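Local coordinates for protein transcription termination factor FttA (Methanosarcina mazei, PDB 2XR1) that probably terminates transcription genome-wide by cutting nascent RNA at the polymerase exit channel, acting as a homodimeric two-zinc endonuclease and 5'-3' exonuclease, at residues V9-K14 against I27-F32; E161-L166 against L305-P310; R175-S179 against T204-R208. One frame throughout, in Å; residues are numbered along the deposited sequence.

Contact 1: residues V9-K14 against I27-F32; sequences VLLDLK and ITDVEF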
ATOM      1  N   VAL B   9      25.725  22.806  -7.520  1.00 86.60           N
ATOM      2  CA  VAL B   9      25.165  22.444  -8.829  1.00 81.43           C
ATOM      3  C   VAL B   9      24.591  23.676  -9.507  1.00 73.22           C
ATOM      4  O   VAL B   9      24.529  23.724 -10.729  1.00 71.03           O
ATOM      5  CB  VAL B   9      24.078  21.343  -8.739  1.00 79.52           C
ATOM      6  CG1 VAL B   9      24.532  20.237  -7.809  1.00 87.12           C
ATOM      7  CG2 VAL B   9      22.755  21.921  -8.294  1.00 71.56           C
ATOM      8  N   LEU B  10      24.166  24.653  -8.699  1.00 69.68           N
ATOM      9  CA  LEU B  10      23.722  25.955  -9.194  1.00 63.52           C
ATOM     10  C   LEU B  10      24.907  26.797  -9.685  1.00 66.25           C
ATOM     11  O   LEU B  10      24.754  27.556 -10.644  1.00 62.40           O
ATOM     12  CB  LEU B  10      22.929  26.727  -8.125  1.00 60.94           C
ATOM     13  CG  LEU B  10      21.498  26.248  -7.800  1.00 56.99           C
ATOM     14  CD1 LEU B  10      20.945  27.041  -6.596  1.00 56.23           C
ATOM     15  CD2 LEU B  10      20.526  26.300  -8.994  1.00 48.42           C
ATOM     16  N   LEU B  11      26.068  26.684  -9.038  1.00 73.57           N
ATOM     17  CA  LEU B  11      27.284  27.322  -9.555  1.00 77.93           C
ATOM     18  C   LEU B  11      27.697  26.723 -10.899  1.00 78.91           C
ATOM     19  O   LEU B  11      27.970  27.443 -11.853  1.00 76.88           O
ATOM     20  CB  LEU B  11      28.466  27.204  -8.579  1.00 88.27           C
ATOM     21  CG  LEU B  11      28.840  28.433  -7.739  1.00 91.13           C
ATOM     22  CD1 LEU B  11      27.814  28.647  -6.629  1.00 89.35           C
ATOM     23  CD2 LEU B  11      30.233  28.249  -7.139  1.00103.49           C
ATOM     24  N   ASP B  12      27.736  25.401 -10.969  1.00 83.13           N
ATOM     25  CA  ASP B  12      28.038  24.716 -12.218  1.00 85.72           C
ATOM     26  C   ASP B  12      27.076  25.171 -13.322  1.00 77.50           C
ATOM     27  O   ASP B  12      27.469  25.342 -14.471  1.00 78.55           O
ATOM     28  CB  ASP B  12      27.953  23.194 -12.012  1.00 91.59           C
ATOM     29  CG  ASP B  12      28.594  22.407 -13.149  1.00 99.06           C
ATOM     30  OD1 ASP B  12      28.079  22.484 -14.288  1.00 96.70           O
ATOM     31  OD2 ASP B  12      29.601  21.698 -12.898  1.00110.57           O
ATOM     32  N   LEU B  13      25.814  25.381 -12.969  1.00 70.65           N
ATOM     33  CA  LEU B  13      24.838  25.843 -13.940  1.00 64.50           C
ATOM     34  C   LEU B  13      25.082  27.300 -14.294  1.00 61.65           C
ATOM     35  O   LEU B  13      24.958  27.685 -15.471  1.00 60.37           O
ATOM     36  CB  LEU B  13      23.406  25.637 -13.447  1.00 59.65           C
ATOM     37  CG  LEU B  13      22.857  24.196 -13.482  1.00 61.60           C
ATOM     38  CD1 LEU B  13      21.509  24.132 -12.752  1.00 56.27           C
ATOM     39  CD2 LEU B  13      22.725  23.680 -14.906  1.00 62.75           C
ATOM     40  N   LYS B  14      25.442  28.112 -13.301  1.00 61.75           N
ATOM     41  CA  LYS B  14      25.717  29.513 -13.577  1.00 59.73           C
ATOM     42  C   LYS B  14      26.839  29.589 -14.595  1.00 63.71           C
ATOM     43  O   LYS B  14      26.677  30.180 -15.659  1.00 61.47           O
ATOM     44  CB  LYS B  14      26.066  30.305 -12.322  1.00 61.32           C
ATOM     45  CG  LYS B  14      26.401  31.778 -12.623  1.00 60.29           C
ATOM     46  CD  LYS B  14      26.127  32.714 -11.441  1.00 60.82           C
ATOM     47  CE  LYS B  14      27.171  33.858 -11.336  1.00 65.68           C
ATOM     48  NZ  LYS B  14      27.156  34.951 -12.384  1.00 61.97           N
ATOM     49  N   ILE B  27      23.935  37.687 -16.323  1.00 43.41           N
ATOM     50  CA  ILE B  27      23.018  37.246 -15.275  1.00 42.59           C
ATOM     51  C   ILE B  27      23.693  37.473 -13.937  1.00 45.63           C
ATOM     52  O   ILE B  27      24.918  37.548 -13.868  1.00 47.94           O
ATOM     53  CB  ILE B  27      22.618  35.750 -15.391  1.00 40.90           C
ATOM     54  CG1 ILE B  27      23.866  34.849 -15.389  1.00 42.64           C
ATOM     55  CG2 ILE B  27      21.744  35.545 -16.588  1.00 38.42           C
ATOM     56  CD1 ILE B  27      23.586  33.379 -15.353  1.00 41.88           C
ATOM     57  N   THR B  28      22.879  37.602 -12.895  1.00 46.94           N
ATOM     58  CA  THR B  28      23.365  37.722 -11.522  1.00 51.43           C
ATOM     59  C   THR B  28      23.345  36.343 -10.845  1.00 52.17           C
ATOM     60  O   THR B  28      24.397  35.813 -10.504  1.00 55.94           O
ATOM     61  CB  THR B  28      22.552  38.772 -10.693  1.00 53.93           C
ATOM     62  OG1 THR B  28      21.146  38.503 -10.781  1.00 51.86           O
ATOM     63  CG2 THR B  28      22.808  40.157 -11.200  1.00 53.51           C
ATOM     64  N   ASP B  29      22.162  35.769 -10.658  1.00 50.03           N
ATOM     65  CA  ASP B  29      22.018  34.494  -9.947  1.00 50.75           C
ATOM     66  C   ASP B  29      21.229  33.489 -10.774  1.00 46.26           C
ATOM     67  O   ASP B  29      20.505  33.832 -11.733  1.00 42.84           O
ATOM     68  CB  ASP B  29      21.341  34.676  -8.564  1.00 54.37           C
ATOM     69  CG  ASP B  29      22.355  34.934  -7.425  1.00 64.24           C
ATOM     70  OD1 ASP B  29      23.042  35.979  -7.464  1.00 70.97           O
ATOM     71  OD2 ASP B  29      22.450  34.097  -6.480  1.00 71.67           O
ATOM     72  N   VAL B  30      21.396  32.239 -10.353  1.00 46.65           N
ATOM     73  CA  VAL B  30      20.721  31.086 -10.902  1.00 44.21           C
ATOM     74  C   VAL B  30      20.140  30.272  -9.713  1.00 45.51           C
ATOM     75  O   VAL B  30      20.852  29.935  -8.764  1.00 49.19           O
ATOM     76  CB  VAL B  30      21.714  30.315 -11.801  1.00 45.16           C
ATOM     77  CG1 VAL B  30      21.411  28.866 -11.868  1.00 45.86           C
ATOM     78  CG2 VAL B  30      21.711  30.904 -13.179  1.00 43.05           C
ATOM     79  N   GLU B  31      18.831  30.026  -9.758  1.00 43.49           N
ATOM     80  CA  GLU B  31      18.075  29.327  -8.714  1.00 44.31           C
ATOM     81  C   GLU B  31      17.045  28.398  -9.320  1.00 41.82           C
ATOM     82  O   GLU B  31      16.430  28.719 -10.286  1.00 40.54           O
ATOM     83  CB  GLU B  31      17.265  30.323  -7.884  1.00 46.23           C
ATOM     84  CG  GLU B  31      18.046  31.061  -6.801  1.00 52.45           C
ATOM     85  CD  GLU B  31      18.432  30.164  -5.591  1.00 58.88           C
ATOM     86  OE1 GLU B  31      17.816  29.088  -5.382  1.00 60.06           O
ATOM     87  OE2 GLU B  31      19.366  30.539  -4.856  1.00 65.58           O
ATOM     88  N   PHE B  32      16.852  27.252  -8.712  1.00 42.76           N
ATOM     89  CA  PHE B  32      15.731  26.392  -8.983  1.00 42.15           C
ATOM     90  C   PHE B  32      14.534  26.922  -8.204  1.00 42.80           C
ATOM     91  O   PHE B  32      14.572  26.937  -6.989  1.00 43.87           O
ATOM     92  CB  PHE B  32      16.017  24.991  -8.482  1.00 43.78           C
ATOM     93  CG  PHE B  32      17.123  24.284  -9.211  1.00 45.59           C
ATOM     94  CD1 PHE B  32      17.060  24.064 -10.597  1.00 46.44           C
ATOM     95  CD2 PHE B  32      18.201  23.768  -8.503  1.00 48.42           C
ATOM     96  CE1 PHE B  32      18.071  23.382 -11.255  1.00 48.66           C
ATOM     97  CE2 PHE B  32      19.205  23.093  -9.151  1.00 52.19           C
ATOM     98  CZ  PHE B  32      19.139  22.898 -10.536  1.00 52.13           C
TER
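L10 and F32 make the central apolar contact: CD2 of L10 stands over one face of the phenyl ring, 3.7 Å from the ring centroid and 25° off its normal, a CH-pi contact displaced toward the ring's rim. Around the same ring, CG2 of V9 comes in at the edge, in the ring plane, 3.8 Å from CE2 of F32. CD1 of L13 closes on CZ of F32 at 3.5 Å; three residues from successive turns of the helix thus meet the ring, over a face, at the edge and obliquely. One step back, CG1 of V30 fills the angle between L10 and L13, lying 4.0 Å from CD2 of L10 and 4.1 Å from CB of L13. In V30 this branch is anti to the backbone N (chi1 152°), which turns it to the helix. Farther along, the bent chain of K14 runs past T28 O, with CD and CE close to it; NZ makes a weak hydrogen bond to T28 O at 3.4 Å, while its salt bridge goes to E18. The axis of helix segment 9-14 passes strand 30-32 at 8.1 Å, with 130° between their N-to-C directions. On this KHa sheet, strand 36-41 pairs with strand 30-33 and its L37 and L39 pack on V30, while H174 stacks on F32.

Contact 2: residues E161-L166 against L305-P310; sequences ERKEIL and LKHTIP
R162 reaches across to the backbone of residues 306-308. From CB the chain sets off with CG anti to the backbone N (chi1 172°), then bends at chi2, bringing CD within 3.7 Å of K306 O. CZ comes to 3.3 Å from T308 O. At the tip, NH1 donates to K306 O at 2.7 Å and also to T308 O, and NH2 donates to T308 O at 2.8 Å. Both oxygens lie in the guanidinium plane, but the bonds are bent, with N-H...O angles of 141° to 148°, and NH1 sits well above the K306 carbonyl plane, not on a lone pair. The fork on T308 O is end-on, both nitrogens arriving from the same face of that carbonyl's plane. Three bonds to two backbone oxygens should restrain the group, and CD2 of L166 lies over the centre of one of its faces. The same leucine methyl packs against CD1 of I309 at 3.9 Å. I165 lies over one face of H307, with CD1 4.0 Å from the ring centroid and CG2 on the same side, 3.6 Å from CD2 of H307. Nearer the surface, K306 NZ meets E161 OE1 at 2.7 Å in a salt bridge, although E161 is poorly ordered. Helix 159-173 is thereby tied to the alpha-beta/beta-alpha sandwich of the metallo-beta-lactamase fold, at weakly bonded strand 308-310, outermost within this chain and beside strand 266-268.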
ATOM      1  N   GLU B 161       7.448  34.744   1.651  1.00 73.57           N
ATOM      2  CA  GLU B 161       7.239  33.325   1.974  1.00 72.96           C
ATOM      3  C   GLU B 161       7.176  32.482   0.705  1.00 69.27           C
ATOM      4  O   GLU B 161       7.728  31.393   0.646  1.00 68.66           O
ATOM      5  CB  GLU B 161       5.990  33.101   2.850  1.00 72.61           C
ATOM      6  CG  GLU B 161       5.983  31.715   3.537  1.00 75.53           C
ATOM      7  CD  GLU B 161       4.740  31.432   4.396  1.00 78.71           C
ATOM      8  OE1 GLU B 161       3.663  32.042   4.160  1.00 78.25           O
ATOM      9  OE2 GLU B 161       4.850  30.578   5.314  1.00 80.32           O
ATOM     10  N   ARG B 162       6.524  33.035  -0.309  1.00 51.17           N
ATOM     11  CA  ARG B 162       6.353  32.390  -1.611  1.00 48.38           C
ATOM     12  C   ARG B 162       7.682  32.057  -2.275  1.00 48.58           C
ATOM     13  O   ARG B 162       7.897  30.931  -2.703  1.00 45.93           O
ATOM     14  CB  ARG B 162       5.566  33.303  -2.544  1.00 47.97           C
ATOM     15  CG  ARG B 162       5.482  32.833  -3.972  1.00 45.48           C
ATOM     16  CD  ARG B 162       4.750  31.552  -4.063  1.00 43.33           C
ATOM     17  NE  ARG B 162       4.373  31.227  -5.441  1.00 43.04           N
ATOM     18  CZ  ARG B 162       3.559  30.235  -5.777  1.00 41.80           C
ATOM     19  NH1 ARG B 162       3.033  29.454  -4.844  1.00 42.05           N
ATOM     20  NH2 ARG B 162       3.283  30.004  -7.054  1.00 41.60           N
ATOM     21  N   LYS B 163       8.560  33.050  -2.372  1.00 51.61           N
ATOM     22  CA  LYS B 163       9.895  32.842  -2.914  1.00 53.14           C
ATOM     23  C   LYS B 163      10.626  31.749  -2.129  1.00 53.33           C
ATOM     24  O   LYS B 163      11.304  30.901  -2.705  1.00 52.28           O
ATOM     25  CB  LYS B 163      10.692  34.145  -2.922  1.00 56.38           C
ATOM     26  CG  LYS B 163      12.077  34.002  -3.546  1.00 60.21           C
ATOM     27  CD  LYS B 163      12.912  35.285  -3.446  1.00 65.16           C
ATOM     28  CE  LYS B 163      14.385  35.077  -3.832  1.00 67.24           C
ATOM     29  NZ  LYS B 163      15.214  36.306  -3.501  1.00 70.75           N
ATOM     30  N   GLU B 164      10.447  31.739  -0.819  1.00 55.03           N
ATOM     31  CA  GLU B 164      11.114  30.753   0.008  1.00 56.41           C
ATOM     32  C   GLU B 164      10.558  29.358  -0.174  1.00 53.18           C
ATOM     33  O   GLU B 164      11.316  28.395  -0.185  1.00 53.87           O
ATOM     34  CB  GLU B 164      11.054  31.180   1.470  1.00 59.62           C
ATOM     35  CG  GLU B 164      11.984  30.399   2.395  1.00 64.62           C
ATOM     36  CD  GLU B 164      13.503  30.487   2.003  1.00 71.06           C
ATOM     37  OE1 GLU B 164      14.124  31.602   2.092  1.00 71.90           O
ATOM     38  OE2 GLU B 164      14.057  29.410   1.608  1.00 72.26           O
ATOM     39  N   ILE B 165       9.241  29.242  -0.325  1.00 50.46           N
ATOM     40  CA  ILE B 165       8.610  27.963  -0.599  1.00 47.06           C
ATOM     41  C   ILE B 165       9.023  27.453  -1.976  1.00 45.72           C
ATOM     42  O   ILE B 165       9.184  26.258  -2.147  1.00 44.94           O
ATOM     43  CB  ILE B 165       7.073  28.078  -0.579  1.00 45.61           C
ATOM     44  CG1 ILE B 165       6.566  28.396   0.805  1.00 45.54           C
ATOM     45  CG2 ILE B 165       6.373  26.772  -1.066  1.00 42.04           C
ATOM     46  CD1 ILE B 165       5.238  29.038   0.776  1.00 44.05           C
ATOM     47  N   LEU B 166       9.159  28.330  -2.972  1.00 45.57           N
ATOM     48  CA  LEU B 166       9.633  27.897  -4.287  1.00 44.07           C
ATOM     49  C   LEU B 166      11.065  27.380  -4.207  1.00 45.42           C
ATOM     50  O   LEU B 166      11.393  26.384  -4.852  1.00 44.62           O
ATOM     51  CB  LEU B 166       9.530  29.004  -5.345  1.00 44.51           C
ATOM     52  CG  LEU B 166       8.116  29.411  -5.833  1.00 43.33           C
ATOM     53  CD1 LEU B 166       8.207  30.334  -7.016  1.00 44.63           C
ATOM     54  CD2 LEU B 166       7.256  28.232  -6.184  1.00 39.87           C
ATOM     55  N   LEU B 305      -2.808  27.959  -1.303  1.00 36.88           N
ATOM     56  CA  LEU B 305      -2.585  28.836  -2.442  1.00 36.57           C
ATOM     57  C   LEU B 305      -1.114  29.265  -2.506  1.00 38.04           C
ATOM     58  O   LEU B 305      -0.554  29.378  -3.579  1.00 37.36           O
ATOM     59  CB  LEU B 305      -3.515  30.050  -2.365  1.00 37.74           C
ATOM     60  CG  LEU B 305      -3.424  31.157  -3.407  1.00 36.67           C
ATOM     61  CD1 LEU B 305      -3.698  30.629  -4.795  1.00 29.86           C
ATOM     62  CD2 LEU B 305      -4.412  32.275  -3.036  1.00 37.78           C
ATOM     63  N   LYS B 306      -0.488  29.505  -1.354  1.00 40.23           N
ATOM     64  CA  LYS B 306       0.939  29.860  -1.296  1.00 41.09           C
ATOM     65  C   LYS B 306       1.791  28.731  -1.821  1.00 39.15           C
ATOM     66  O   LYS B 306       2.933  28.934  -2.220  1.00 39.74           O
ATOM     67  CB  LYS B 306       1.386  30.135   0.139  1.00 43.58           C
ATOM     68  CG  LYS B 306       1.044  31.487   0.607  1.00 48.06           C
ATOM     69  CD  LYS B 306       1.677  31.820   1.960  1.00 53.33           C
ATOM     70  CE  LYS B 306       0.818  31.347   3.140  1.00 55.36           C
ATOM     71  NZ  LYS B 306       0.981  32.200   4.313  1.00 57.89           N
ATOM     72  N   HIS B 307       1.246  27.521  -1.802  1.00 37.05           N
ATOM     73  CA  HIS B 307       1.970  26.372  -2.320  1.00 34.95           C
ATOM     74  C   HIS B 307       1.482  25.944  -3.669  1.00 32.91           C
ATOM     75  O   HIS B 307       1.922  24.917  -4.165  1.00 32.40           O
ATOM     76  CB  HIS B 307       1.852  25.199  -1.327  1.00 34.84           C
ATOM     77  CG  HIS B 307       2.595  25.418  -0.053  1.00 35.27           C
ATOM     78  ND1 HIS B 307       2.162  26.298   0.912  1.00 34.89           N
ATOM     79  CD2 HIS B 307       3.750  24.885   0.410  1.00 36.32           C
ATOM     80  CE1 HIS B 307       3.029  26.310   1.916  1.00 39.69           C
ATOM     81  NE2 HIS B 307       3.997  25.449   1.644  1.00 40.92           N
ATOM     82  N   THR B 308       0.575  26.677  -4.290  1.00 32.56           N
ATOM     83  CA  THR B 308       0.111  26.244  -5.585  1.00 31.71           C
ATOM     84  C   THR B 308       1.014  26.781  -6.707  1.00 31.83           C
ATOM     85  O   THR B 308       1.329  27.978  -6.754  1.00 32.21           O
ATOM     86  CB  THR B 308      -1.337  26.665  -5.861  1.00 31.94           C
ATOM     87  OG1 THR B 308      -2.181  26.195  -4.808  1.00 35.49           O
ATOM     88  CG2 THR B 308      -1.841  26.072  -7.184  1.00 30.84           C
ATOM     89  N   ILE B 309       1.382  25.884  -7.628  1.00 30.75           N
ATOM     90  CA  ILE B 309       2.182  26.237  -8.799  1.00 31.28           C
ATOM     91  C   ILE B 309       1.445  25.906 -10.098  1.00 30.13           C
ATOM     92  O   ILE B 309       1.338  24.765 -10.498  1.00 29.82           O
ATOM     93  CB  ILE B 309       3.539  25.527  -8.761  1.00 31.66           C
ATOM     94  CG1 ILE B 309       4.246  25.784  -7.419  1.00 32.53           C
ATOM     95  CG2 ILE B 309       4.382  25.992  -9.906  1.00 31.11           C
ATOM     96  CD1 ILE B 309       5.432  24.877  -7.174  1.00 32.83           C
ATOM     97  N   PRO B 310       0.893  26.905 -10.754  1.00 31.69           N
ATOM     98  CA  PRO B 310       0.134  26.582 -11.962  1.00 30.37           C
ATOM     99  C   PRO B 310       1.009  26.204 -13.104  1.00 30.05           C
ATOM    100  O   PRO B 310       2.054  26.779 -13.236  1.00 31.74           O
ATOM    101  CB  PRO B 310      -0.548  27.896 -12.310  1.00 32.12           C
ATOM    102  CG  PRO B 310       0.298  28.993 -11.610  1.00 34.52           C
ATOM    103  CD  PRO B 310       0.765  28.334 -10.352  1.00 33.85           C
TER

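Contact 3: residues R175-S179 against T204-R208; sequences RECTS and TPESR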
ATOM      1  N   ARG B 175      17.109  17.139  -5.981  1.00 51.92           N
ATOM      2  CA  ARG B 175      17.919  16.230  -5.207  1.00 54.86           C
ATOM      3  C   ARG B 175      18.320  15.098  -6.147  1.00 56.40           C
ATOM      4  O   ARG B 175      17.656  14.859  -7.175  1.00 54.49           O
ATOM      5  CB  ARG B 175      17.148  15.702  -3.999  1.00 53.76           C
ATOM      6  CG  ARG B 175      16.047  14.699  -4.338  1.00 51.93           C
ATOM      7  CD  ARG B 175      15.298  14.269  -3.111  1.00 51.64           C
ATOM      8  NE  ARG B 175      14.251  13.279  -3.396  1.00 48.76           N
ATOM      9  CZ  ARG B 175      13.048  13.568  -3.878  1.00 47.68           C
ATOM     10  NH1 ARG B 175      12.722  14.826  -4.169  1.00 50.88           N
ATOM     11  NH2 ARG B 175      12.167  12.609  -4.090  1.00 44.05           N
ATOM     12  N   GLU B 176      19.407  14.415  -5.813  1.00 60.72           N
ATOM     13  CA  GLU B 176      19.886  13.296  -6.635  1.00 63.09           C
ATOM     14  C   GLU B 176      19.168  11.977  -6.285  1.00 62.66           C
ATOM     15  O   GLU B 176      18.678  11.796  -5.168  1.00 62.80           O
ATOM     16  CB  GLU B 176      21.429  13.180  -6.544  1.00 67.53           C
ATOM     17  CG  GLU B 176      22.158  14.336  -7.323  1.00 70.63           C
ATOM     18  CD  GLU B 176      23.651  14.286  -7.241  1.00 78.07           C
ATOM     19  OE1 GLU B 176      24.152  13.285  -6.675  1.00 82.04           O
ATOM     20  OE2 GLU B 176      24.326  15.236  -7.753  1.00 81.70           O
ATOM     21  N   CYS B 177      19.066  11.087  -7.276  1.00 62.99           N
ATOM     22  CA  CYS B 177      18.435   9.770  -7.121  1.00 62.13           C
ATOM     23  C   CYS B 177      19.342   8.926  -6.230  1.00 65.02           C
ATOM     24  O   CYS B 177      20.557   9.137  -6.212  1.00 68.04           O
ATOM     25  CB  CYS B 177      18.251   9.093  -8.484  1.00 61.34           C
ATOM     26  SG  CYS B 177      16.763   9.584  -9.432  1.00 60.56           S
ATOM     27  N   THR B 178      18.752   7.994  -5.475  1.00 64.54           N
ATOM     28  CA  THR B 178      19.512   7.146  -4.514  1.00 67.27           C
ATOM     29  C   THR B 178      19.160   5.642  -4.494  1.00 66.67           C
ATOM     30  O   THR B 178      19.788   4.880  -3.755  1.00 69.15           O
ATOM     31  CB  THR B 178      19.356   7.660  -3.055  1.00 68.28           C
ATOM     32  OG1 THR B 178      17.967   7.895  -2.765  1.00 65.42           O
ATOM     33  CG2 THR B 178      20.177   8.934  -2.856  1.00 70.12           C
ATOM     34  N   SER B 179      18.176   5.209  -5.281  1.00 63.34           N
ATOM     35  CA  SER B 179      17.883   3.788  -5.356  1.00 63.00           C
ATOM     36  C   SER B 179      18.443   3.163  -6.619  1.00 63.50           C
ATOM     37  O   SER B 179      18.387   3.746  -7.712  1.00 62.17           O
ATOM     38  CB  SER B 179      16.376   3.522  -5.281  1.00 60.03           C
ATOM     39  OG  SER B 179      16.131   2.136  -5.067  1.00 60.80           O
ATOM     40  N   THR B 204       7.320   5.725  -6.709  1.00 30.55           N
ATOM     41  CA  THR B 204       8.493   5.072  -7.242  1.00 31.63           C
ATOM     42  C   THR B 204       9.400   4.933  -6.050  1.00 33.26           C
ATOM     43  O   THR B 204       9.026   5.300  -4.963  1.00 32.61           O
ATOM     44  CB  THR B 204       9.162   5.905  -8.368  1.00 31.60           C
ATOM     45  OG1 THR B 204       9.974   6.967  -7.812  1.00 32.51           O
ATOM     46  CG2 THR B 204       8.113   6.449  -9.272  1.00 28.24           C
ATOM     47  N   PRO B 205      10.585   4.376  -6.247  1.00 35.17           N
ATOM     48  CA  PRO B 205      11.480   4.299  -5.102  1.00 37.49           C
ATOM     49  C   PRO B 205      11.941   5.656  -4.589  1.00 38.33           C
ATOM     50  O   PRO B 205      12.329   5.768  -3.412  1.00 39.78           O
ATOM     51  CB  PRO B 205      12.669   3.473  -5.625  1.00 39.38           C
ATOM     52  CG  PRO B 205      12.129   2.678  -6.760  1.00 38.27           C
ATOM     53  CD  PRO B 205      10.954   3.450  -7.332  1.00 35.41           C
ATOM     54  N   GLU B 206      11.911   6.675  -5.452  1.00 38.31           N
ATOM     55  CA  GLU B 206      12.400   8.017  -5.082  1.00 39.92           C
ATOM     56  C   GLU B 206      11.240   8.960  -4.779  1.00 38.24           C
ATOM     57  O   GLU B 206      11.439  10.019  -4.225  1.00 39.16           O
ATOM     58  CB  GLU B 206      13.192   8.657  -6.227  1.00 40.86           C
ATOM     59  CG  GLU B 206      14.197   7.753  -6.962  1.00 45.63           C
ATOM     60  CD  GLU B 206      15.527   7.561  -6.232  1.00 53.03           C
ATOM     61  OE1 GLU B 206      15.798   8.284  -5.233  1.00 57.17           O
ATOM     62  OE2 GLU B 206      16.323   6.684  -6.680  1.00 58.69           O
ATOM     63  N   SER B 207      10.026   8.617  -5.164  1.00 36.03           N
ATOM     64  CA  SER B 207       9.034   9.636  -5.227  1.00 34.89           C
ATOM     65  C   SER B 207       7.634   9.154  -4.960  1.00 33.41           C
ATOM     66  O   SER B 207       7.274   8.018  -5.259  1.00 32.59           O
ATOM     67  CB  SER B 207       9.112  10.299  -6.600  1.00 33.95           C
ATOM     68  OG  SER B 207      10.436  10.759  -6.760  1.00 37.22           O
ATOM     69  N   ARG B 208       6.860  10.065  -4.389  1.00 33.45           N
ATOM     70  CA  ARG B 208       5.486   9.825  -4.032  1.00 32.94           C
ATOM     71  C   ARG B 208       4.705  11.038  -4.442  1.00 31.48           C
ATOM     72  O   ARG B 208       5.057  12.153  -4.076  1.00 32.22           O
ATOM     73  CB  ARG B 208       5.404   9.555  -2.536  1.00 34.72           C
ATOM     74  CG  ARG B 208       5.936   8.159  -2.174  1.00 36.54           C
ATOM     75  CD  ARG B 208       6.615   8.134  -0.872  1.00 42.03           C
ATOM     76  NE  ARG B 208       7.773   9.037  -0.859  1.00 46.53           N
ATOM     77  CZ  ARG B 208       9.036   8.711  -1.188  1.00 48.36           C
ATOM     78  NH1 ARG B 208       9.357   7.475  -1.570  1.00 47.25           N
ATOM     79  NH2 ARG B 208       9.995   9.649  -1.147  1.00 50.58           N
TER
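E206 points its carboxylate at the backbone of T178 and S179, and each amide has its main oxygen. T178 N donates to OE1 of E206 at 3.0 Å with an angle of 156°, and S179 N donates to OE2 of E206 at 2.8 Å, straighter at 164°. T178 N adds a weak second hydrogen bond to OE2 of E206, also at 3.0 Å. In the two main bonds the amides arrive on the syn side, 23° out of the carboxylate plane. The bend at chi2 brings the carboxylate to these consecutive amides, and the hydroxyl of T178 adds a weak hydrogen bond to OE1. Alongside, SG of C177 lies 4.0 Å from CG of E206. The turn carrying the glutamate belongs to the metallo-beta-lactamase region, where it joins strands 199-203 and 208-211; an ST turn shapes its start, T204 OG1 accepting from the backbone N of E206 at 3.1 Å. R175 comes to the same residue from the backbone side. Its chain, extended from CG to NE, brings NH2 to E206 O at 2.7 Å, with that oxygen at the guanidinium edge, in plane. The same NH2 forms a salt bridge with D239, which probably helps to orient the group. CB of S179 packs on CB of P205 at 3.7 Å, while S179 OG accepts a hydrogen bond from D181 N.

Contact 1 lies within KHa and comes first along the chain. Contact 2 then opens on helix 159-173, and contact 3 both opens and closes before segment 305-310 of contact 2 is reached. Centres of contacts 1 and 2 are about 20 Å apart, and the centre of contact 3 is about 23 Å from each; all lie on the same side of the chain's centre. Contacts 2 and 3 join helix 159-173 and the loop following it to one seven-stranded sheet, at its outermost strand 308-310 and at the turn between strands 199-203 and 208-211. With H174 stacked on F32, helix 159-173 and the loop after it lie between KHa and the metallo-beta-lactamase domain and contact both.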